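Local coordinates for sortase family protein (Streptococcus agalactiae, PDB 3O0P) that probably joins pilin subunits into pili on the bacterial surface by sortase-type transpeptidation, as a pilus-related class C sortase, at residues Asp46-Lys51 against Glu91-Gly96; Glu59-Leu64 against Glu68-Ile73; Phe140-Ile145 against Asp174-Leu179. One frame throughout, in Å; residues are numbered along the deposited sequence.

Interaction 1 of 3, residues Asp46-Lys51 against Glu91-Gly96; sequences DPYEKK and EVLSKG
Leu-93 and Tyr-48 carry an apolar contact in which a single methyl does all the touching from the helix side. CD1 of Leu-93 lies 3.8 Å from CE2 of the Tyr-48 ring and also near its OH, reaching the outer end of the ring at a slant, neither squarely over a face nor at an edge. The same methyl meets CB of Pro-47 at 4.1 Å, which places it in the angle between the two loop side chains. Tyr-48 has CG anti to the carbonyl carbon (chi1 -60°), and this sends the phenol toward the helix although its CB does not head there. Pro-47 CB packs over the rim of one face of that ring.

Polar bonding does not join the two segments; it shapes the loop and ties it to other parts of the chain. Asp-46 OD1 accepts from Tyr-48 N at 3.0 Å, with 164° at the hydrogen, from above the carboxylate plane; this Asx turn, within a type I turn, fixes the Asp-Pro-Tyr corner.

The arrangement is consistent with the lid of class C sortases, whose Asp-Pro-aromatic motif lies over the active-site cleft. Asp-46 forms a salt bridge with Arg-190 of strand 189-198, Tyr-48 meets His-119 edge-to-face and hydrogen-bonds Thr-117 of strand 112-117, and helix 90-93 flanks the lid through Leu-93.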
# COMPACT_ATOMS: atom_id res chain seq x y z
N ASP A 46 -4.69 4.46 12.42
CA ASP A 46 -5.30 5.25 11.36
C ASP A 46 -4.42 6.45 10.95
O ASP A 46 -4.22 7.36 11.75
CB ASP A 46 -6.63 5.78 11.93
CG ASP A 46 -7.33 6.75 11.02
OD1 ASP A 46 -7.05 6.74 9.80
OD2 ASP A 46 -8.17 7.51 11.54
N PRO A 47 -3.92 6.48 9.70
CA PRO A 47 -3.05 7.60 9.29
C PRO A 47 -3.75 8.94 9.18
O PRO A 47 -3.06 9.96 9.13
CB PRO A 47 -2.59 7.20 7.87
CG PRO A 47 -2.82 5.76 7.77
CD PRO A 47 -4.01 5.46 8.65
N TYR A 48 -5.08 8.94 9.14
CA TYR A 48 -5.81 10.15 8.80
C TYR A 48 -6.50 10.80 9.98
O TYR A 48 -7.23 11.76 9.80
CB TYR A 48 -6.81 9.89 7.66
CG TYR A 48 -6.09 9.40 6.43
CD1 TYR A 48 -6.07 8.05 6.09
CD2 TYR A 48 -5.34 10.29 5.64
CE1 TYR A 48 -5.37 7.61 4.98
CE2 TYR A 48 -4.66 9.85 4.53
CZ TYR A 48 -4.67 8.51 4.22
OH TYR A 48 -3.95 8.09 3.13
N GLU A 49 -6.24 10.29 11.18
CA GLU A 49 -6.73 10.93 12.40
C GLU A 49 -6.10 12.31 12.53
O GLU A 49 -4.88 12.42 12.63
CB GLU A 49 -6.37 10.08 13.62
N LYS A 50 -6.93 13.35 12.53
CA LYS A 50 -6.44 14.73 12.47
C LYS A 50 -5.47 15.07 13.59
O LYS A 50 -4.42 15.69 13.36
CB LYS A 50 -7.63 15.70 12.49
N LYS A 51 -5.81 14.68 14.82
CA LYS A 51 -4.98 15.05 15.96
C LYS A 51 -4.10 13.88 16.42
O LYS A 51 -3.77 13.76 17.59
CB LYS A 51 -5.85 15.60 17.09
CG LYS A 51 -6.33 17.00 16.77
CD LYS A 51 -7.13 17.62 17.91
CE LYS A 51 -8.60 17.33 17.76
NZ LYS A 51 -9.38 18.13 18.74
N GLU A 91 4.48 13.54 6.29
CA GLU A 91 5.53 13.82 5.32
C GLU A 91 5.41 12.91 4.10
O GLU A 91 5.50 13.35 2.95
CB GLU A 91 6.91 13.64 5.97
N VAL A 92 5.21 11.62 4.34
CA VAL A 92 5.05 10.66 3.27
C VAL A 92 3.79 10.94 2.48
O VAL A 92 3.81 10.95 1.26
CB VAL A 92 5.01 9.23 3.85
CG1 VAL A 92 4.31 8.28 2.90
CG2 VAL A 92 6.43 8.79 4.14
N LEU A 93 2.68 11.15 3.17
CA LEU A 93 1.40 11.31 2.48
C LEU A 93 1.30 12.61 1.71
O LEU A 93 0.47 12.75 0.84
CB LEU A 93 0.25 11.15 3.46
CG LEU A 93 0.30 9.78 4.13
CD1 LEU A 93 -0.86 9.67 5.11
CD2 LEU A 93 0.26 8.61 3.11
N SER A 94 2.19 13.55 2.00
CA SER A 94 2.24 14.79 1.23
C SER A 94 2.93 14.58 -0.13
O SER A 94 2.78 15.40 -1.05
CB SER A 94 2.97 15.89 2.02
OG SER A 94 4.36 15.63 2.10
N LYS A 95 3.69 13.50 -0.26
CA LYS A 95 4.52 13.31 -1.46
C LYS A 95 4.25 12.02 -2.25
O LYS A 95 4.88 11.78 -3.29
CB LYS A 95 6.00 13.40 -1.09
CG LYS A 95 6.47 12.32 -0.14
CD LYS A 95 7.93 12.52 0.26
CE LYS A 95 8.37 11.43 1.23
NZ LYS A 95 9.83 11.46 1.45
N GLY A 96 3.34 11.18 -1.79
CA GLY A 96 3.09 9.94 -2.50
C GLY A 96 2.23 9.02 -1.68
O GLY A 96 1.44 9.46 -0.84

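Interaction 2 of 3, residues Glu59-Leu64 against Glu68-Ile73; sequences EYARML and EKIGII
Ala-61 is the first residue from Glu-59 to Leu-64 to meet Ile-70, but the turn that presents it begins at Glu-59. There the carboxylate is gripped side-on by Arg-62, NE to OE1 and NH2 to OE2, each at 2.9 Å. The oxygens lie close to the guanidinium plane, while the nitrogens stand above the carboxylate plane, so the two flat groups are markedly tilted. This two-pronged salt bridge links the first and last residues of a type I turn. Tyr-60 turns its hydroxyl elsewhere, to His-99 and Gly-87.

Ala-61 directs CB at Ile-70, where CG2 lies 4.0 Å away, and its carbonyl O is near the same methyl. That carbonyl also accepts from Leu-64 N, closing the next turn. Met-63 faces away, against helix 22-37.

Leu-64 then completes the seat: its CB is 3.9 Å from CG2 of Ile-70. With chi1 of Ile-70 at 66°, CG1 sits between the backbone N and the carbonyl carbon, leaving CG2 in the corner formed by Ala-61 and Leu-64. The Leu-64 carbonyl receives a CA-H...O contact from Ile-70 CA at 3.6 Å, and one water donates to both Leu-64 O (2.8 Å) and Ile-70 O (2.7 Å).

The chemistry implies a buried apolar join whose carbonyls are bridged by that water, where Ile-70 and Gly-71 form a classic beta bulge opposite Ile-84.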
# COMPACT_ATOMS: atom_id res chain seq x y z
N GLU A 59 11.50 2.98 9.86
CA GLU A 59 12.69 2.12 9.76
C GLU A 59 12.38 0.66 9.46
O GLU A 59 13.28 -0.11 9.21
CB GLU A 59 13.49 2.17 11.08
CG GLU A 59 13.99 3.54 11.48
CD GLU A 59 15.17 3.99 10.66
OE1 GLU A 59 15.84 3.12 10.05
OE2 GLU A 59 15.43 5.21 10.63
N TYR A 60 11.11 0.26 9.50
CA TYR A 60 10.76 -1.15 9.51
C TYR A 60 10.86 -1.83 8.15
O TYR A 60 10.87 -3.05 8.08
CB TYR A 60 9.34 -1.36 10.06
CG TYR A 60 8.26 -0.81 9.16
CD1 TYR A 60 7.64 -1.59 8.21
CD2 TYR A 60 7.86 0.52 9.25
CE1 TYR A 60 6.65 -1.09 7.39
CE2 TYR A 60 6.91 1.03 8.42
CZ TYR A 60 6.29 0.24 7.49
OH TYR A 60 5.34 0.78 6.67
N ALA A 61 10.92 -1.04 7.07
CA ALA A 61 10.97 -1.60 5.72
C ALA A 61 12.26 -1.27 4.98
O ALA A 61 12.28 -1.30 3.75
CB ALA A 61 9.75 -1.16 4.91
N ARG A 62 13.34 -1.00 5.71
CA ARG A 62 14.59 -0.58 5.06
C ARG A 62 15.08 -1.63 4.07
O ARG A 62 15.70 -1.29 3.05
CB ARG A 62 15.71 -0.38 6.10
CG ARG A 62 15.53 0.81 7.01
CD ARG A 62 15.43 2.14 6.27
NE ARG A 62 15.49 3.28 7.19
CZ ARG A 62 15.35 4.55 6.83
NH1 ARG A 62 15.13 4.86 5.57
NH2 ARG A 62 15.43 5.51 7.73
N MET A 63 14.83 -2.91 4.33
CA MET A 63 15.30 -3.95 3.41
C MET A 63 14.69 -3.80 2.01
O MET A 63 15.29 -4.24 1.03
CB MET A 63 15.05 -5.36 3.95
CG MET A 63 13.63 -5.89 3.80
SD MET A 63 12.28 -5.05 4.80
CE MET A 63 12.58 -5.86 6.39
N LEU A 64 13.51 -3.19 1.91
CA LEU A 64 12.84 -3.01 0.62
C LEU A 64 13.12 -1.68 -0.04
O LEU A 64 12.65 -1.44 -1.15
CB LEU A 64 11.33 -3.16 0.76
CG LEU A 64 10.83 -4.58 1.05
CD1 LEU A 64 9.31 -4.58 1.12
CD2 LEU A 64 11.32 -5.59 0.03
N GLU A 68 14.97 5.70 -1.40
CA GLU A 68 14.08 6.16 -0.32
C GLU A 68 12.67 5.58 -0.36
O GLU A 68 11.81 5.95 0.45
CB GLU A 68 13.96 7.69 -0.36
CG GLU A 68 15.29 8.39 -0.22
CD GLU A 68 15.14 9.87 0.07
OE1 GLU A 68 14.89 10.63 -0.88
OE2 GLU A 68 15.24 10.26 1.25
N LYS A 69 12.42 4.72 -1.32
CA LYS A 69 11.09 4.20 -1.61
C LYS A 69 11.07 2.69 -1.53
O LYS A 69 12.07 2.04 -1.82
CB LYS A 69 10.68 4.64 -3.02
CG LYS A 69 10.58 6.15 -3.12
CD LYS A 69 10.71 6.68 -4.52
CE LYS A 69 10.56 8.20 -4.51
NZ LYS A 69 10.95 8.84 -5.80
N ILE A 70 9.91 2.14 -1.19
CA ILE A 70 9.78 0.69 -1.19
C ILE A 70 9.00 0.10 -2.36
O ILE A 70 8.87 -1.12 -2.47
CB ILE A 70 9.20 0.16 0.14
CG1 ILE A 70 7.75 0.62 0.34
CG2 ILE A 70 10.12 0.55 1.33
CD1 ILE A 70 7.03 -0.06 1.50
N GLY A 71 8.50 0.94 -3.24
CA GLY A 71 7.81 0.44 -4.39
C GLY A 71 7.09 1.52 -5.14
O GLY A 71 7.30 2.70 -4.90
N ILE A 72 6.27 1.08 -6.07
CA ILE A 72 5.45 1.93 -6.92
C ILE A 72 4.05 1.32 -6.98
O ILE A 72 3.92 0.12 -7.22
CB ILE A 72 6.00 2.00 -8.35
CG1 ILE A 72 7.43 2.54 -8.34
CG2 ILE A 72 5.09 2.82 -9.25
CD1 ILE A 72 8.16 2.30 -9.63
N ILE A 73 3.02 2.14 -6.75
CA ILE A 73 1.64 1.70 -6.91
C ILE A 73 1.07 2.30 -8.19
O ILE A 73 1.11 3.51 -8.39
CB ILE A 73 0.76 2.08 -5.66
CG1 ILE A 73 -0.71 1.71 -5.85
CG2 ILE A 73 0.89 3.55 -5.28
CD1 ILE A 73 -0.99 0.23 -5.93
O HOH W 1 10.85 -2.96 -2.70

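Interaction 3 of 3, residues Phe140-Ile145 against Asp174-Leu179; sequences FYIQNI and DYATLL
Phe-140 lies beneath Leu-178, whose CD1 methyl stands almost directly over the centre of the aromatic ring. The methyl is 3.9 Å from the ring centroid and 13° off the ring normal, the geometry of a CH-pi contact. The two side chains come from opposite directions, each from its own strand. The second leucine branch is also engaged: CD2 extends past the centre toward the side of the ring formed by CD1 and CE1, meeting Phe-140 CE1 at 3.9 Å, so that the isobutyl group spreads across the face and does not merely touch it at one point.

The far end of the ring is met by Ala-176. Its CB lies 3.7 Å from Phe-140 CE1, and its carbonyl O approaches Phe-140 CZ at 3.5 Å, in the ring plane. An oxygen at the edge faces the slightly positive C-H rim, which is probably mildly favourable electrostatically. Phe-140 has its ring between the backbone N and the carbonyl carbon (chi1 60°), and this carries the ring across to the other strand. Two residues on, Ile-142 extends the same side of its strand and brings CD1 to 4.4 Å from Ala-176 CB, a looser contact.

Alternation sorts these residues: Phe-140 and Ile-142 on one strand, Ala-176 and Leu-178 on the other, all direct CB toward the opposing segment, whereas Tyr-175 and Thr-177 point away. The axes of the strand segments 140-143 and 174-179 approach to 9.6 Å, with 102° between their directions. This is side-chain packing between two strands that are not neighbours in the sheet. Ile-73 adds to the layer against Phe-140, and Ile-116 of strand 112-117 against Leu-178. Such near-orthogonal packing across a closed hydrophobic interior is in keeping with the eight-stranded beta-barrel fold of sortases.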
# COMPACT_ATOMS: atom_id res chain seq x y z
N PHE A 140 -4.87 -3.24 -10.11
CA PHE A 140 -3.79 -2.37 -9.70
C PHE A 140 -2.56 -3.20 -9.50
O PHE A 140 -2.62 -4.41 -9.37
CB PHE A 140 -4.15 -1.52 -8.48
CG PHE A 140 -4.50 -2.30 -7.23
CD1 PHE A 140 -3.53 -2.64 -6.30
CD2 PHE A 140 -5.82 -2.64 -6.94
CE1 PHE A 140 -3.86 -3.30 -5.14
CE2 PHE A 140 -6.14 -3.29 -5.76
CZ PHE A 140 -5.15 -3.62 -4.87
N TYR A 141 -1.42 -2.51 -9.53
CA TYR A 141 -0.13 -3.16 -9.60
C TYR A 141 0.83 -2.55 -8.59
O TYR A 141 0.87 -1.33 -8.45
CB TYR A 141 0.41 -2.98 -11.03
CG TYR A 141 -0.60 -3.37 -12.08
CD1 TYR A 141 -0.64 -4.66 -12.59
CD2 TYR A 141 -1.56 -2.47 -12.54
CE1 TYR A 141 -1.58 -5.04 -13.52
CE2 TYR A 141 -2.52 -2.85 -13.47
CZ TYR A 141 -2.52 -4.14 -13.95
OH TYR A 141 -3.44 -4.53 -14.89
N ILE A 142 1.63 -3.38 -7.93
CA ILE A 142 2.67 -2.90 -7.04
C ILE A 142 4.00 -3.41 -7.56
O ILE A 142 4.16 -4.63 -7.74
CB ILE A 142 2.45 -3.37 -5.59
CG1 ILE A 142 1.15 -2.78 -5.04
CG2 ILE A 142 3.62 -2.96 -4.70
CD1 ILE A 142 0.67 -3.45 -3.78
N GLN A 143 4.94 -2.51 -7.81
CA GLN A 143 6.29 -2.90 -8.15
C GLN A 143 7.16 -2.74 -6.93
O GLN A 143 7.16 -1.70 -6.28
CB GLN A 143 6.82 -2.05 -9.30
CG GLN A 143 8.20 -2.48 -9.73
CD GLN A 143 8.76 -1.63 -10.86
OE1 GLN A 143 8.05 -0.83 -11.48
NE2 GLN A 143 10.05 -1.80 -11.13
N ASN A 144 7.87 -3.81 -6.58
CA ASN A 144 8.87 -3.76 -5.52
C ASN A 144 10.25 -4.01 -6.13
O ASN A 144 10.39 -4.03 -7.36
CB ASN A 144 8.53 -4.74 -4.39
CG ASN A 144 8.45 -6.18 -4.88
OD1 ASN A 144 9.28 -6.63 -5.66
ND2 ASN A 144 7.40 -6.89 -4.45
N ILE A 145 11.28 -4.16 -5.31
CA ILE A 145 12.63 -4.27 -5.84
C ILE A 145 12.80 -5.50 -6.71
O ILE A 145 13.73 -5.52 -7.52
CB ILE A 145 13.70 -4.30 -4.74
CG1 ILE A 145 13.37 -5.30 -3.63
CG2 ILE A 145 13.94 -2.89 -4.17
CD1 ILE A 145 14.50 -5.59 -2.68
N ASP A 174 -3.81 -13.96 -0.69
CA ASP A 174 -2.84 -12.92 -0.98
C ASP A 174 -3.65 -11.72 -1.45
O ASP A 174 -4.15 -11.68 -2.56
CB ASP A 174 -1.90 -13.43 -2.08
CG ASP A 174 -0.81 -12.46 -2.46
OD1 ASP A 174 -0.92 -11.25 -2.16
OD2 ASP A 174 0.12 -12.93 -3.15
N TYR A 175 -3.81 -10.76 -0.54
CA TYR A 175 -4.64 -9.59 -0.75
C TYR A 175 -3.83 -8.29 -0.68
O TYR A 175 -2.78 -8.22 -0.03
CB TYR A 175 -5.73 -9.50 0.34
CG TYR A 175 -6.92 -10.41 0.18
CD1 TYR A 175 -7.71 -10.37 -0.95
CD2 TYR A 175 -7.31 -11.23 1.22
CE1 TYR A 175 -8.85 -11.16 -1.07
CE2 TYR A 175 -8.44 -12.03 1.12
CZ TYR A 175 -9.21 -11.99 -0.04
OH TYR A 175 -10.33 -12.78 -0.17
N ALA A 176 -4.36 -7.26 -1.33
CA ALA A 176 -3.84 -5.92 -1.18
C ALA A 176 -5.03 -4.99 -1.09
O ALA A 176 -5.97 -5.13 -1.86
CB ALA A 176 -2.97 -5.53 -2.37
N THR A 177 -4.98 -4.02 -0.19
CA THR A 177 -6.02 -3.02 -0.08
C THR A 177 -5.44 -1.64 -0.28
O THR A 177 -4.38 -1.32 0.26
CB THR A 177 -6.73 -3.11 1.28
OG1 THR A 177 -7.43 -4.35 1.34
CG2 THR A 177 -7.72 -2.00 1.48
N LEU A 178 -6.15 -0.84 -1.08
CA LEU A 178 -5.89 0.58 -1.23
C LEU A 178 -6.84 1.34 -0.32
O LEU A 178 -8.04 1.14 -0.35
CB LEU A 178 -6.08 1.00 -2.68
CG LEU A 178 -5.25 0.21 -3.70
CD1 LEU A 178 -5.45 0.75 -5.08
CD2 LEU A 178 -3.77 0.16 -3.35
N LEU A 179 -6.26 2.19 0.53
CA LEU A 179 -6.94 2.85 1.63
C LEU A 179 -6.90 4.36 1.48
O LEU A 179 -5.84 4.93 1.23
CB LEU A 179 -6.26 2.46 2.95
CG LEU A 179 -6.66 3.20 4.22
CD1 LEU A 179 -8.07 2.87 4.57
CD2 LEU A 179 -5.70 2.86 5.37

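Overall arrangement
Interaction 3 lies deepest, about 6 Å from the chain centre, carried mainly by an aromatic face and aliphatic side chains, plus one carbonyl oxygen. Interaction 2, also buried, is a short-range closure at the entry to strand 71-75, where water and carbonyls work with methyls. The two meet: Ile-72 O probably accepts a hydrogen bond from Gln-143 N between neighbouring strands, and Ile-73 CD1 packs on Leu-178 CD2. Interaction 1, partly buried, holds a loop against a helix by a sparse apolar touch, its polar bonds inside the loop or beyond both segments. It touches interaction 3 by packing, Tyr-48 OH to Leu-179 O 4.1 Å, and at its nearest atoms stays about 6 Å from interaction 2.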